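Long-range contacts in Lmo0305 protein (PDB 3PJ0), which is of unknown function but belongs to the beta-eliminating lyase family, pyridoxal-phosphate-dependent proteins with the aspartate aminotransferase-like fold: residues 29-34 and 249-254; 65-70 and 226-231; 151-156 and 281-286; 174-179 and 194-199; 261-266 and 336-341. One frame throughout, in Å; residues are numbered along the deposited sequence.

Interaction 1: residues 29-34 and 249-254; sequences TEALQN and ADYYFE
This is a helix-to-helix contact near the subunit boundary: Glu30 and Ala31 of helix 25-31 rest on Tyr251 and Tyr252 of helix 243-256. Ala31 makes a CH-pi contact. Ala31 CA sits 3.8 Å from the centroid of the Tyr251 ring, 18° off the ring normal. Glu30 O lies over the same face, offset toward the rim. Ala31 CB touches Tyr251 CB at 3.8 Å and approaches Tyr252 CE2 at 4.1 Å. Glu30 has CG opposite its backbone N (chi1 176°) and an extended chain beyond, which brings OE2 to the edge of the Tyr251 ring, in its plane. Tyr251 OH donates to Glu30 OE2 at 2.5 Å, short for such a bond. The carboxylate plane is turned 83° from the ring plane at that edge. In this dimeric, aspartate aminotransferase-like fold helix 25-31 meets the partner subunit: Thr29 OG1 bonds Asp37 of the second subunit, and Leu32 packs on its Leu28. Two waters line the polar side. One donates to Gln33 OE1 at 2.7 Å and to Tyr251 OH at 2.9 Å. The other donates to Tyr252 OH and only weakly to Glu30 OE1. Tyr252 OH is hydrogen-bonded to Val27 O, one turn back on helix 25-31.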
# COMPACT_ATOMS: atom_id res chain seq x y z
N THR A 29 -8.74 13.61 -9.13
CA THR A 29 -10.07 14.24 -9.24
C THR A 29 -10.67 13.97 -10.64
O THR A 29 -11.86 13.68 -10.76
CB THR A 29 -10.07 15.74 -8.87
OG1 THR A 29 -9.26 16.46 -9.78
CG2 THR A 29 -9.57 15.97 -7.42
N GLU A 30 -9.83 14.00 -11.68
CA GLU A 30 -10.34 13.67 -13.04
C GLU A 30 -10.90 12.25 -13.08
O GLU A 30 -11.99 12.00 -13.64
CB GLU A 30 -9.27 13.86 -14.16
CG GLU A 30 -9.81 13.40 -15.56
CD GLU A 30 -8.81 13.53 -16.71
OE1 GLU A 30 -7.89 14.38 -16.61
OE2 GLU A 30 -8.97 12.81 -17.73
N ALA A 31 -10.18 11.30 -12.47
CA ALA A 31 -10.63 9.92 -12.45
C ALA A 31 -11.95 9.74 -11.71
O ALA A 31 -12.70 8.81 -12.02
CB ALA A 31 -9.55 8.99 -11.82
N LEU A 32 -12.24 10.60 -10.74
CA LEU A 32 -13.46 10.48 -9.93
C LEU A 32 -14.67 11.20 -10.52
O LEU A 32 -15.76 11.13 -9.96
CB LEU A 32 -13.23 10.98 -8.52
CG LEU A 32 -12.23 10.19 -7.69
CD1 LEU A 32 -12.10 10.86 -6.30
CD2 LEU A 32 -12.66 8.74 -7.59
N GLN A 33 -14.49 11.87 -11.66
CA GLN A 33 -15.59 12.66 -12.23
C GLN A 33 -16.83 11.84 -12.49
O GLN A 33 -17.94 12.30 -12.20
CB GLN A 33 -15.15 13.38 -13.52
CG GLN A 33 -14.18 14.52 -13.21
CD GLN A 33 -13.73 15.29 -14.41
OE1 GLN A 33 -13.66 14.76 -15.52
NE2 GLN A 33 -13.35 16.58 -14.18
N ASN A 34 -16.65 10.65 -13.07
CA ASN A 34 -17.81 9.82 -13.43
C ASN A 34 -18.24 8.80 -12.37
O ASN A 34 -19.13 7.99 -12.63
CB ASN A 34 -17.58 9.09 -14.77
CG ASN A 34 -16.53 7.98 -14.68
OD1 ASN A 34 -15.84 7.85 -13.69
ND2 ASN A 34 -16.41 7.17 -15.75
N ALA A 249 -6.72 3.49 -11.57
CA ALA A 249 -6.09 2.50 -12.49
C ALA A 249 -7.02 2.17 -13.63
O ALA A 249 -6.65 2.24 -14.78
CB ALA A 249 -5.69 1.20 -11.75
N ASP A 250 -8.27 1.91 -13.30
CA ASP A 250 -9.28 1.57 -14.34
C ASP A 250 -9.55 2.77 -15.28
O ASP A 250 -9.61 2.61 -16.50
CB ASP A 250 -10.54 1.06 -13.68
CG ASP A 250 -11.38 0.19 -14.60
OD1 ASP A 250 -10.87 -0.32 -15.62
OD2 ASP A 250 -12.58 0.02 -14.28
N TYR A 251 -9.66 3.96 -14.71
CA TYR A 251 -9.91 5.17 -15.52
C TYR A 251 -8.81 5.39 -16.56
O TYR A 251 -9.11 5.54 -17.75
CB TYR A 251 -10.05 6.43 -14.61
CG TYR A 251 -10.23 7.69 -15.40
CD1 TYR A 251 -11.49 8.04 -15.93
CD2 TYR A 251 -9.16 8.57 -15.62
CE1 TYR A 251 -11.67 9.19 -16.66
CE2 TYR A 251 -9.34 9.71 -16.35
CZ TYR A 251 -10.61 10.01 -16.88
OH TYR A 251 -10.80 11.15 -17.63
N TYR A 252 -7.56 5.45 -16.09
CA TYR A 252 -6.42 5.72 -16.98
C TYR A 252 -6.15 4.55 -17.91
O TYR A 252 -5.71 4.76 -19.07
CB TYR A 252 -5.18 6.18 -16.18
CG TYR A 252 -5.45 7.56 -15.64
CD1 TYR A 252 -5.53 8.63 -16.52
CD2 TYR A 252 -5.74 7.79 -14.30
CE1 TYR A 252 -5.80 9.88 -16.08
CE2 TYR A 252 -6.03 9.07 -13.84
CZ TYR A 252 -6.08 10.11 -14.75
OH TYR A 252 -6.38 11.41 -14.41
N PHE A 253 -6.46 3.32 -17.46
CA PHE A 253 -6.34 2.17 -18.39
C PHE A 253 -7.28 2.39 -19.60
O PHE A 253 -6.88 2.27 -20.77
CB PHE A 253 -6.68 0.85 -17.68
CG PHE A 253 -6.53 -0.34 -18.55
CD1 PHE A 253 -5.32 -0.94 -18.71
CD2 PHE A 253 -7.62 -0.84 -19.23
CE1 PHE A 253 -5.18 -2.06 -19.59
CE2 PHE A 253 -7.49 -1.97 -20.09
CZ PHE A 253 -6.26 -2.57 -20.24
N GLU A 254 -8.54 2.75 -19.34
CA GLU A 254 -9.48 2.91 -20.45
C GLU A 254 -9.14 4.13 -21.29
O GLU A 254 -9.31 4.12 -22.52
CB GLU A 254 -10.93 2.95 -19.95
CG GLU A 254 -11.44 1.62 -19.44
CD GLU A 254 -11.53 0.56 -20.54
OE1 GLU A 254 -11.89 0.92 -21.67
OE2 GLU A 254 -11.25 -0.61 -20.25
O HOH W 1 -4.67 13.30 -15.78
O HOH W 2 -13.35 12.51 -17.07

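Interaction 2: residues 65-70 and 226-231; sequences SAVFFP and QEAKIW
Apolar packing carries most of this contact, in which Val67 and Phe69 of strand 65-69 meet Ala228 and Lys229 of helix 222-234. Val67 divides its two methyls between the helix residues. Val67 CG1, placed between the backbone N and the carbonyl carbon (chi1 46°), faces Ala228 CB at 4.3 Å. Val67 CG2 meets Lys229 CG at 3.9 Å. The extended lysine chain runs alongside the valine, pointing the other way, and Lys229 CE lies 4.0 Å from Val67 CB. Phe69 uses the far end of its ring: CZ lies 4.3 Å from Ala228 CB and 3.8 Å from Ala228 O. The polar link is indirect. One water donates to Ala66 O at 2.7 Å and accepts from Lys229 NZ at 2.9 Å, joining the strand backbone to the lysine tip. The two short segments run almost parallel, 18° apart, and their axes approach to 8.7 Å. Strand 65-69 is an outermost strand, within this chain, of the seven-stranded mixed sheet of the aspartate aminotransferase-like fold and pairs antiparallel with strand 216-220, whose Leu218 touches both Phe69 and Ala228. Helix 222-234 follows that strand and covers the sheet here; helix 72-87 adds Ala75 and Ile78 against Phe69.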
# COMPACT_ATOMS: atom_id res chain seq x y z
N SER A 65 -7.44 -15.91 -12.58
CA SER A 65 -7.79 -14.87 -11.63
C SER A 65 -6.61 -13.95 -11.39
O SER A 65 -5.49 -14.18 -11.87
CB SER A 65 -8.36 -15.45 -10.33
OG SER A 65 -7.42 -16.23 -9.61
N ALA A 66 -6.88 -12.91 -10.62
CA ALA A 66 -5.91 -11.84 -10.37
C ALA A 66 -6.18 -11.23 -9.02
O ALA A 66 -7.27 -11.38 -8.46
CB ALA A 66 -6.00 -10.75 -11.45
N VAL A 67 -5.16 -10.54 -8.51
CA VAL A 67 -5.26 -9.84 -7.25
C VAL A 67 -4.66 -8.46 -7.42
O VAL A 67 -3.55 -8.28 -7.97
CB VAL A 67 -4.58 -10.62 -6.07
CG1 VAL A 67 -3.25 -11.12 -6.47
CG2 VAL A 67 -4.52 -9.74 -4.79
N PHE A 68 -5.40 -7.47 -6.96
CA PHE A 68 -4.93 -6.10 -7.01
C PHE A 68 -4.00 -5.82 -5.82
O PHE A 68 -4.39 -5.98 -4.64
CB PHE A 68 -6.09 -5.10 -7.06
CG PHE A 68 -5.63 -3.68 -7.29
CD1 PHE A 68 -5.47 -3.21 -8.56
CD2 PHE A 68 -5.32 -2.85 -6.21
CE1 PHE A 68 -5.04 -1.90 -8.80
CE2 PHE A 68 -4.87 -1.55 -6.42
CZ PHE A 68 -4.72 -1.07 -7.72
N PHE A 69 -2.79 -5.36 -6.13
CA PHE A 69 -1.76 -5.04 -5.14
C PHE A 69 -1.39 -3.55 -5.09
O PHE A 69 -1.38 -2.90 -6.11
CB PHE A 69 -0.47 -5.78 -5.50
CG PHE A 69 -0.35 -7.18 -4.91
CD1 PHE A 69 0.11 -7.36 -3.61
CD2 PHE A 69 -0.67 -8.31 -5.67
CE1 PHE A 69 0.23 -8.65 -3.07
CE2 PHE A 69 -0.50 -9.63 -5.12
CZ PHE A 69 -0.08 -9.77 -3.83
N PRO A 70 -1.06 -3.03 -3.89
CA PRO A 70 -0.64 -1.63 -3.86
C PRO A 70 0.63 -1.38 -4.70
O PRO A 70 0.83 -0.27 -5.20
CB PRO A 70 -0.37 -1.37 -2.38
CG PRO A 70 -0.26 -2.73 -1.73
CD PRO A 70 -1.11 -3.63 -2.54
N GLN A 226 -4.71 -17.38 -4.82
CA GLN A 226 -5.17 -17.55 -3.45
C GLN A 226 -4.01 -17.53 -2.47
O GLN A 226 -4.11 -16.91 -1.40
CB GLN A 226 -6.03 -18.80 -3.33
CG GLN A 226 -7.35 -18.72 -4.11
CD GLN A 226 -8.12 -17.41 -3.94
OE1 GLN A 226 -8.25 -16.86 -2.83
NE2 GLN A 226 -8.69 -16.92 -5.03
N GLU A 227 -2.88 -18.14 -2.84
CA GLU A 227 -1.70 -18.09 -1.99
C GLU A 227 -1.18 -16.66 -1.93
O GLU A 227 -0.73 -16.22 -0.88
CB GLU A 227 -0.56 -19.00 -2.48
CG GLU A 227 -0.83 -20.48 -2.32
CD GLU A 227 0.40 -21.31 -2.70
OE1 GLU A 227 1.50 -21.07 -2.14
OE2 GLU A 227 0.25 -22.19 -3.55
N ALA A 228 -1.23 -15.95 -3.05
CA ALA A 228 -0.74 -14.56 -3.08
C ALA A 228 -1.53 -13.65 -2.14
O ALA A 228 -0.97 -12.73 -1.57
CB ALA A 228 -0.71 -13.99 -4.51
N LYS A 229 -2.82 -13.93 -1.96
CA LYS A 229 -3.65 -13.12 -1.08
C LYS A 229 -3.28 -13.32 0.38
O LYS A 229 -3.34 -12.37 1.17
CB LYS A 229 -5.14 -13.39 -1.34
CG LYS A 229 -5.61 -12.89 -2.68
CD LYS A 229 -7.12 -12.95 -2.81
CE LYS A 229 -7.59 -12.54 -4.18
NZ LYS A 229 -9.10 -12.44 -4.22
N ILE A 230 -2.86 -14.52 0.74
CA ILE A 230 -2.38 -14.78 2.10
C ILE A 230 -1.10 -13.96 2.34
O ILE A 230 -0.99 -13.28 3.36
CB ILE A 230 -2.11 -16.26 2.35
CG1 ILE A 230 -3.41 -17.06 2.20
CG2 ILE A 230 -1.51 -16.45 3.75
CD1 ILE A 230 -3.27 -18.54 2.44
N TRP A 231 -0.18 -14.00 1.40
CA TRP A 231 1.06 -13.24 1.49
C TRP A 231 0.79 -11.74 1.50
O TRP A 231 1.48 -10.99 2.18
CB TRP A 231 2.05 -13.59 0.35
CG TRP A 231 2.79 -14.88 0.55
CD1 TRP A 231 2.61 -16.04 -0.12
CD2 TRP A 231 3.85 -15.12 1.49
NE1 TRP A 231 3.48 -17.01 0.36
CE2 TRP A 231 4.27 -16.45 1.33
CE3 TRP A 231 4.51 -14.32 2.43
CZ2 TRP A 231 5.30 -17.02 2.11
CZ3 TRP A 231 5.52 -14.89 3.20
CH2 TRP A 231 5.90 -16.21 3.04
O HOH W 3 -9.15 -12.70 -7.09

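Interaction 3: residues 151-156 and 281-286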
# COMPACT_ATOMS: atom_id res chain seq x y z
N GLY A 151 17.38 0.32 -21.99
CA GLY A 151 16.72 1.13 -22.98
C GLY A 151 15.38 0.65 -23.46
O GLY A 151 14.81 1.26 -24.34
N GLY A 152 14.88 -0.44 -22.88
CA GLY A 152 13.61 -1.00 -23.31
C GLY A 152 13.86 -1.96 -24.47
O GLY A 152 13.31 -1.79 -25.58
N GLN A 153 14.70 -2.95 -24.23
CA GLN A 153 14.99 -3.94 -25.29
C GLN A 153 14.13 -5.21 -25.15
O GLN A 153 13.72 -5.60 -24.03
CB GLN A 153 16.48 -4.31 -25.26
CG GLN A 153 17.47 -3.17 -25.55
CD GLN A 153 18.91 -3.66 -25.64
OE1 GLN A 153 19.20 -4.71 -26.27
NE2 GLN A 153 19.83 -2.89 -25.08
N LEU A 154 13.88 -5.88 -26.30
CA LEU A 154 13.08 -7.09 -26.35
C LEU A 154 13.72 -8.18 -27.17
O LEU A 154 14.30 -7.91 -28.21
CB LEU A 154 11.72 -6.78 -27.04
CG LEU A 154 10.71 -5.94 -26.27
CD1 LEU A 154 9.53 -5.52 -27.17
CD2 LEU A 154 10.20 -6.75 -25.06
N PRO A 155 13.59 -9.44 -26.72
CA PRO A 155 13.97 -10.52 -27.59
C PRO A 155 12.90 -10.70 -28.68
O PRO A 155 11.73 -10.32 -28.51
CB PRO A 155 13.96 -11.73 -26.66
CG PRO A 155 12.89 -11.41 -25.67
CD PRO A 155 13.07 -9.92 -25.43
N ALA A 156 13.30 -11.28 -29.81
CA ALA A 156 12.32 -11.67 -30.81
C ALA A 156 11.25 -12.54 -30.10
O ALA A 156 11.57 -13.28 -29.15
CB ALA A 156 13.00 -12.46 -31.90
N LYS A 281 23.06 9.03 -30.32
CA LYS A 281 22.42 7.80 -30.76
C LYS A 281 21.35 7.36 -29.73
O LYS A 281 21.36 7.83 -28.59
CB LYS A 281 23.44 6.67 -30.92
CG LYS A 281 23.98 6.08 -29.59
CD LYS A 281 25.06 4.99 -29.81
CE LYS A 281 25.54 4.42 -28.46
NZ LYS A 281 26.57 3.33 -28.61
N THR A 282 20.44 6.47 -30.14
CA THR A 282 19.54 5.87 -29.18
C THR A 282 19.82 4.38 -28.99
O THR A 282 20.41 3.71 -29.86
CB THR A 282 18.06 6.07 -29.55
OG1 THR A 282 17.71 5.34 -30.74
CG2 THR A 282 17.75 7.57 -29.70
N VAL A 283 19.40 3.86 -27.83
CA VAL A 283 19.45 2.45 -27.54
C VAL A 283 18.06 2.05 -27.02
O VAL A 283 17.61 2.59 -26.04
CB VAL A 283 20.50 2.10 -26.50
CG1 VAL A 283 20.46 0.59 -26.22
CG2 VAL A 283 21.89 2.57 -26.94
N PRO A 284 17.35 1.16 -27.72
CA PRO A 284 17.78 0.58 -29.00
C PRO A 284 17.77 1.66 -30.09
O PRO A 284 17.13 2.72 -29.92
CB PRO A 284 16.72 -0.49 -29.28
CG PRO A 284 15.61 -0.29 -28.33
CD PRO A 284 15.99 0.74 -27.33
N GLU A 285 18.45 1.42 -31.21
CA GLU A 285 18.48 2.40 -32.30
C GLU A 285 17.08 2.69 -32.82
O GLU A 285 16.72 3.85 -33.08
CB GLU A 285 19.42 1.92 -33.42
CG GLU A 285 19.42 2.83 -34.66
CD GLU A 285 20.45 2.42 -35.73
OE1 GLU A 285 21.34 1.56 -35.45
OE2 GLU A 285 20.37 2.99 -36.84
N VAL A 286 16.31 1.62 -33.03
CA VAL A 286 14.89 1.73 -33.36
C VAL A 286 14.09 1.19 -32.15
O VAL A 286 14.18 -0.00 -31.81
CB VAL A 286 14.51 1.00 -34.64
CG1 VAL A 286 12.97 1.12 -34.85
CG2 VAL A 286 15.29 1.58 -35.84
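A G1 beta bulge, in which Gly152 and Gln153 both face Gln147, belongs to the loop that touches Val283 and Pro284 at the end of strand 280-283. Gly151 leads into it. Having no side chain, it lets Val283 O come close to Gly151 CA, in a CA-H...O contact of 3.5 Å with an angle of 141° at the hydrogen. Both glycines have positive phi; at Gly152 this is expected at the first position of a G1 bulge. Pro284 fits against the loop backbone. Pro284 CD lies 3.3 Å from Gly151 O and Pro284 CG 3.9 Å from Gly152 O. The peptide bond before Pro284 is cis. Gln153 adds the side-chain part of the contact. Its chain is extended beyond CG, and Gln153 NE2 reaches Val283 CG1 at 3.7 Å; that methyl stands anti to the valine N (chi1 178°). The same NE2 is hydrogen-bonded to Ile150 O, so the amide is tied back to its own loop. Gln153 CG also grazes Pro284 CG at 4.4 Å. Within residues 281-286, Thr282 OG1 donates to Pro284 O at 2.8 Å and is bonded to Asn275 as well. Backbone bonds join Val283 to His293 on strand 291-296. The contact thus sets a bulged loop after strand 140-144 of the mixed sheet against an edge strand of the small antiparallel sheet, consistent with the two-domain build of aspartate aminotransferase-like proteins.

Interaction 4: residues 174-179 and 194-199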
# COMPACT_ATOMS: atom_id res chain seq x y z
N LEU A 174 7.84 -19.69 -15.01
CA LEU A 174 8.24 -18.50 -15.76
C LEU A 174 7.31 -17.39 -15.34
O LEU A 174 6.08 -17.55 -15.42
CB LEU A 174 8.17 -18.75 -17.28
CG LEU A 174 8.97 -17.79 -18.19
CD1 LEU A 174 10.47 -17.89 -17.97
CD2 LEU A 174 8.63 -18.00 -19.70
N HIS A 175 7.89 -16.29 -14.84
CA HIS A 175 7.17 -15.12 -14.34
C HIS A 175 7.48 -13.88 -15.17
O HIS A 175 8.66 -13.57 -15.42
CB HIS A 175 7.55 -14.80 -12.87
CG HIS A 175 6.92 -13.53 -12.38
ND1 HIS A 175 5.60 -13.47 -11.99
CD2 HIS A 175 7.41 -12.27 -12.27
CE1 HIS A 175 5.31 -12.23 -11.64
NE2 HIS A 175 6.38 -11.48 -11.82
N LEU A 176 6.42 -13.16 -15.57
CA LEU A 176 6.55 -11.93 -16.35
C LEU A 176 6.49 -10.67 -15.52
O LEU A 176 5.49 -10.41 -14.87
CB LEU A 176 5.45 -11.86 -17.43
CG LEU A 176 5.33 -10.57 -18.27
CD1 LEU A 176 6.66 -10.27 -18.97
CD2 LEU A 176 4.19 -10.66 -19.30
N ASP A 177 7.60 -9.92 -15.50
CA ASP A 177 7.62 -8.58 -14.98
C ASP A 177 7.08 -7.76 -16.15
O ASP A 177 7.81 -7.41 -17.08
CB ASP A 177 9.02 -8.09 -14.50
CG ASP A 177 8.97 -6.67 -13.95
OD1 ASP A 177 8.05 -5.92 -14.33
OD2 ASP A 177 9.83 -6.32 -13.10
N GLY A 178 5.78 -7.52 -16.12
CA GLY A 178 5.08 -6.81 -17.14
C GLY A 178 4.72 -5.41 -16.73
O GLY A 178 3.65 -4.89 -17.11
N ALA A 179 5.61 -4.76 -15.97
CA ALA A 179 5.43 -3.37 -15.58
C ALA A 179 5.09 -2.51 -16.81
O ALA A 179 4.30 -1.55 -16.72
CB ALA A 179 6.71 -2.85 -14.92
N GLU A 194 -1.81 -13.22 -25.44
CA GLU A 194 -0.85 -14.05 -26.17
C GLU A 194 0.52 -14.04 -25.51
O GLU A 194 1.11 -15.09 -25.32
CB GLU A 194 -0.71 -13.62 -27.63
CG GLU A 194 -1.86 -14.05 -28.49
CD GLU A 194 -1.68 -13.66 -29.93
OE1 GLU A 194 -1.82 -12.46 -30.26
OE2 GLU A 194 -1.37 -14.55 -30.74
N ILE A 195 0.99 -12.86 -25.13
CA ILE A 195 2.29 -12.72 -24.48
C ILE A 195 2.27 -13.43 -23.11
O ILE A 195 3.17 -14.22 -22.79
CB ILE A 195 2.67 -11.22 -24.31
CG1 ILE A 195 2.85 -10.55 -25.68
CG2 ILE A 195 3.98 -11.00 -23.53
CD1 ILE A 195 2.87 -9.01 -25.59
N CYS A 196 1.23 -13.17 -22.33
CA CYS A 196 1.11 -13.76 -21.00
C CYS A 196 0.90 -15.28 -20.99
O CYS A 196 1.19 -15.93 -19.96
CB CYS A 196 -0.02 -13.10 -20.22
SG CYS A 196 0.30 -11.38 -19.80
N ALA A 197 0.40 -15.82 -22.10
CA ALA A 197 0.17 -17.27 -22.23
C ALA A 197 1.45 -18.10 -22.11
O ALA A 197 1.38 -19.33 -21.88
CB ALA A 197 -0.54 -17.61 -23.55
N LEU A 198 2.60 -17.46 -22.30
CA LEU A 198 3.87 -18.17 -22.23
C LEU A 198 4.41 -18.23 -20.79
O LEU A 198 5.44 -18.86 -20.56
CB LEU A 198 4.90 -17.47 -23.12
CG LEU A 198 4.61 -17.38 -24.61
CD1 LEU A 198 5.76 -16.57 -25.28
CD2 LEU A 198 4.51 -18.77 -25.19
N PHE A 199 3.69 -17.62 -19.85
CA PHE A 199 4.14 -17.47 -18.47
C PHE A 199 3.17 -18.10 -17.49
O PHE A 199 1.98 -18.16 -17.73
CB PHE A 199 4.23 -15.95 -18.14
CG PHE A 199 5.32 -15.24 -18.88
CD1 PHE A 199 6.61 -15.19 -18.35
CD2 PHE A 199 5.07 -14.66 -20.12
CE1 PHE A 199 7.65 -14.54 -19.04
CE2 PHE A 199 6.11 -14.02 -20.83
CZ PHE A 199 7.39 -13.95 -20.27
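The ring of Phe199 has Leu176 CB over the centre of one face, 3.6 Å from the centroid and 10° off the normal, a CH-pi contact. At its edge, in plane, lie the backbone atoms Leu174 C, His175 N and Ile195 O. Leu174 comes in obliquely, its CG 3.5 Å from Phe199 CD1. Leu174 CD2 extends to Leu198 O at 3.4 Å. Leu176 has CG anti to the backbone N (chi1 174°), which carries the branch over the ring and on to helix 192-196, where Leu176 CD2 meets Cys196 SG at 4.0 Å and Ile195 CG2 at 4.2 Å. A type I beta turn from Cys196 to Phe199, closed by Phe199 N to Cys196 O at 3.0 Å, swings the phenylalanine back onto strand 173-178. Leu174 and Leu176 face the turn. His175 and Asp177 point away: His175 NE2 bonds Gln76, and Asp177 OD2 bonds N1 of the pyridoxal-phosphate-modified lysine (LLP) at position 208, the aspartate-to-pyridine pairing characteristic of this fold. Asp177 OD1 accepts from Ala179 N in an Asx turn. The contact is apolar and buried, while the polar groups of His175 and Asp177 lie on the strand's other side, where Asp177 meets the cofactor.

Interaction 5: residues 261-266 and 336-341; sequences AEYFEA and VGDAFA
Tyr263 of helix 260-275 lies flat on the backbone at Val336 and Gly337, and this is the tight part of the contact. Gly337 CA makes a CH-pi contact, 3.8 Å from the centroid of the Tyr263 ring and 17° off its normal. Val336 O lies over the same face, toward the rim near CG. The ring is also close to the next peptide, with Tyr263 CE1 3.5 Å from Gly337 C. At the far end Tyr263 OH donates to Asp338 OD1 at 2.6 Å. The acceptor sits at the ring edge, in the ring plane, but the phenol oxygen meets Asp338 OD1 from above the carboxylate plane, 49° out of it. One helical turn on, Ala266 CB meets two apolar groups, Val336 CG1 at 3.9 Å and Phe340 CD2 at 3.8 Å. Phe340 has CG anti to the backbone N (chi1 -179°), which directs its ring to that methyl. The solvent side is looser. Exposed Glu262 only brushes exposed Ala341, OE2 to CB at 4.4 Å. Residues 336-341 lie after strand 329-335 and before helix 345-358, so the contact ties the loop leaving the small antiparallel sheet to helix 260-275 of this aspartate aminotransferase-like fold. Asn290 ND2 is hydrogen-bonded to Val336 O. Asp338 has further partners: OD1 forms a salt bridge with Lys259 and OD2 one with Arg256. Tyrosine, lysine and arginine together hold the carboxylate, and the two basic groups would tend to keep it ionised and offset the nearby like charge of Glu262.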
# COMPACT_ATOMS: atom_id res chain seq x y z
N ALA A 261 -0.12 1.97 -29.58
CA ALA A 261 0.45 2.02 -30.95
C ALA A 261 0.92 3.43 -31.33
O ALA A 261 1.97 3.60 -31.96
CB ALA A 261 -0.54 1.48 -31.97
N GLU A 262 0.11 4.43 -30.95
CA GLU A 262 0.42 5.85 -31.17
C GLU A 262 1.73 6.26 -30.46
O GLU A 262 2.56 7.01 -31.02
CB GLU A 262 -0.75 6.71 -30.64
CG GLU A 262 -0.46 8.19 -30.55
CD GLU A 262 -1.52 8.98 -29.79
OE1 GLU A 262 -2.71 8.59 -29.79
OE2 GLU A 262 -1.14 10.03 -29.23
N TYR A 263 1.90 5.81 -29.21
CA TYR A 263 3.11 6.12 -28.44
C TYR A 263 4.32 5.43 -29.04
O TYR A 263 5.39 6.00 -29.05
CB TYR A 263 3.02 5.68 -26.95
CG TYR A 263 1.93 6.29 -26.08
CD1 TYR A 263 1.39 7.56 -26.36
CD2 TYR A 263 1.51 5.64 -24.93
CE1 TYR A 263 0.42 8.10 -25.53
CE2 TYR A 263 0.57 6.19 -24.09
CZ TYR A 263 0.02 7.40 -24.39
OH TYR A 263 -0.90 7.93 -23.53
N PHE A 264 4.14 4.21 -29.54
CA PHE A 264 5.22 3.46 -30.23
C PHE A 264 5.68 4.17 -31.49
O PHE A 264 6.88 4.34 -31.71
CB PHE A 264 4.72 2.02 -30.51
CG PHE A 264 5.59 1.19 -31.40
CD1 PHE A 264 6.96 1.05 -31.19
CD2 PHE A 264 5.01 0.46 -32.45
CE1 PHE A 264 7.73 0.24 -32.03
CE2 PHE A 264 5.77 -0.37 -33.27
CZ PHE A 264 7.12 -0.49 -33.07
N GLU A 265 4.74 4.59 -32.33
CA GLU A 265 5.07 5.31 -33.57
C GLU A 265 5.76 6.65 -33.28
O GLU A 265 6.74 7.02 -33.96
CB GLU A 265 3.82 5.53 -34.43
CG GLU A 265 3.30 4.23 -35.04
CD GLU A 265 4.27 3.56 -36.04
OE1 GLU A 265 4.81 4.27 -36.93
OE2 GLU A 265 4.47 2.32 -35.95
N ALA A 266 5.27 7.33 -32.25
CA ALA A 266 5.82 8.61 -31.85
C ALA A 266 7.23 8.42 -31.35
O ALA A 266 8.13 9.17 -31.75
CB ALA A 266 4.96 9.26 -30.76
N VAL A 336 7.56 7.96 -23.99
CA VAL A 336 6.52 8.75 -24.65
C VAL A 336 5.15 8.46 -24.05
O VAL A 336 4.80 7.31 -23.75
CB VAL A 336 6.50 8.56 -26.18
CG1 VAL A 336 5.34 9.33 -26.84
CG2 VAL A 336 7.80 9.04 -26.79
N GLY A 337 4.38 9.52 -23.86
CA GLY A 337 3.04 9.46 -23.30
C GLY A 337 2.21 10.58 -23.90
O GLY A 337 2.47 11.00 -25.05
N ASP A 338 1.24 11.09 -23.15
CA ASP A 338 0.33 12.13 -23.69
C ASP A 338 0.99 13.50 -23.90
O ASP A 338 0.53 14.29 -24.72
CB ASP A 338 -0.92 12.34 -22.81
CG ASP A 338 -1.94 11.22 -22.88
OD1 ASP A 338 -1.87 10.30 -23.72
OD2 ASP A 338 -2.85 11.26 -22.03
N ALA A 339 2.04 13.80 -23.15
CA ALA A 339 2.70 15.11 -23.27
C ALA A 339 3.27 15.34 -24.68
O ALA A 339 3.17 16.44 -25.22
CB ALA A 339 3.82 15.25 -22.22
N PHE A 340 3.82 14.30 -25.29
CA PHE A 340 4.45 14.47 -26.62
C PHE A 340 3.51 15.10 -27.66
O PHE A 340 3.92 16.01 -28.39
CB PHE A 340 5.04 13.15 -27.14
CG PHE A 340 5.71 13.30 -28.48
CD1 PHE A 340 6.97 13.88 -28.58
CD2 PHE A 340 5.07 12.92 -29.65
CE1 PHE A 340 7.58 14.07 -29.83
CE2 PHE A 340 5.68 13.11 -30.91
CZ PHE A 340 6.93 13.67 -31.00
N ALA A 341 2.26 14.66 -27.68
CA ALA A 341 1.30 15.14 -28.67
C ALA A 341 0.88 16.59 -28.46
O ALA A 341 0.30 17.18 -29.37
CB ALA A 341 0.07 14.23 -28.73

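How the interactions relate
Interactions 2 and 4 are buried and reach the same mixed sheet; both rest on apolar side chains, with one water bridge in interaction 2. Interactions 1, 3 and 5 are partly buried. In interactions 1 and 5 a backbone CH lies on a tyrosine face and a tyrosine hydroxyl donates to a carboxylate; waters join the polar groups of interaction 1. Interaction 3 relies instead on backbone and proline contacts. Interactions 1 and 2 both touch the second subunit. The contacts use neighbouring elements: helices 243-256 and 260-275, successive in the chain, take part in interactions 1 and 5, and strand 280-283 of interaction 3 follows helix 260-275. The centres of interactions 2 and 3 are about 33 Å apart.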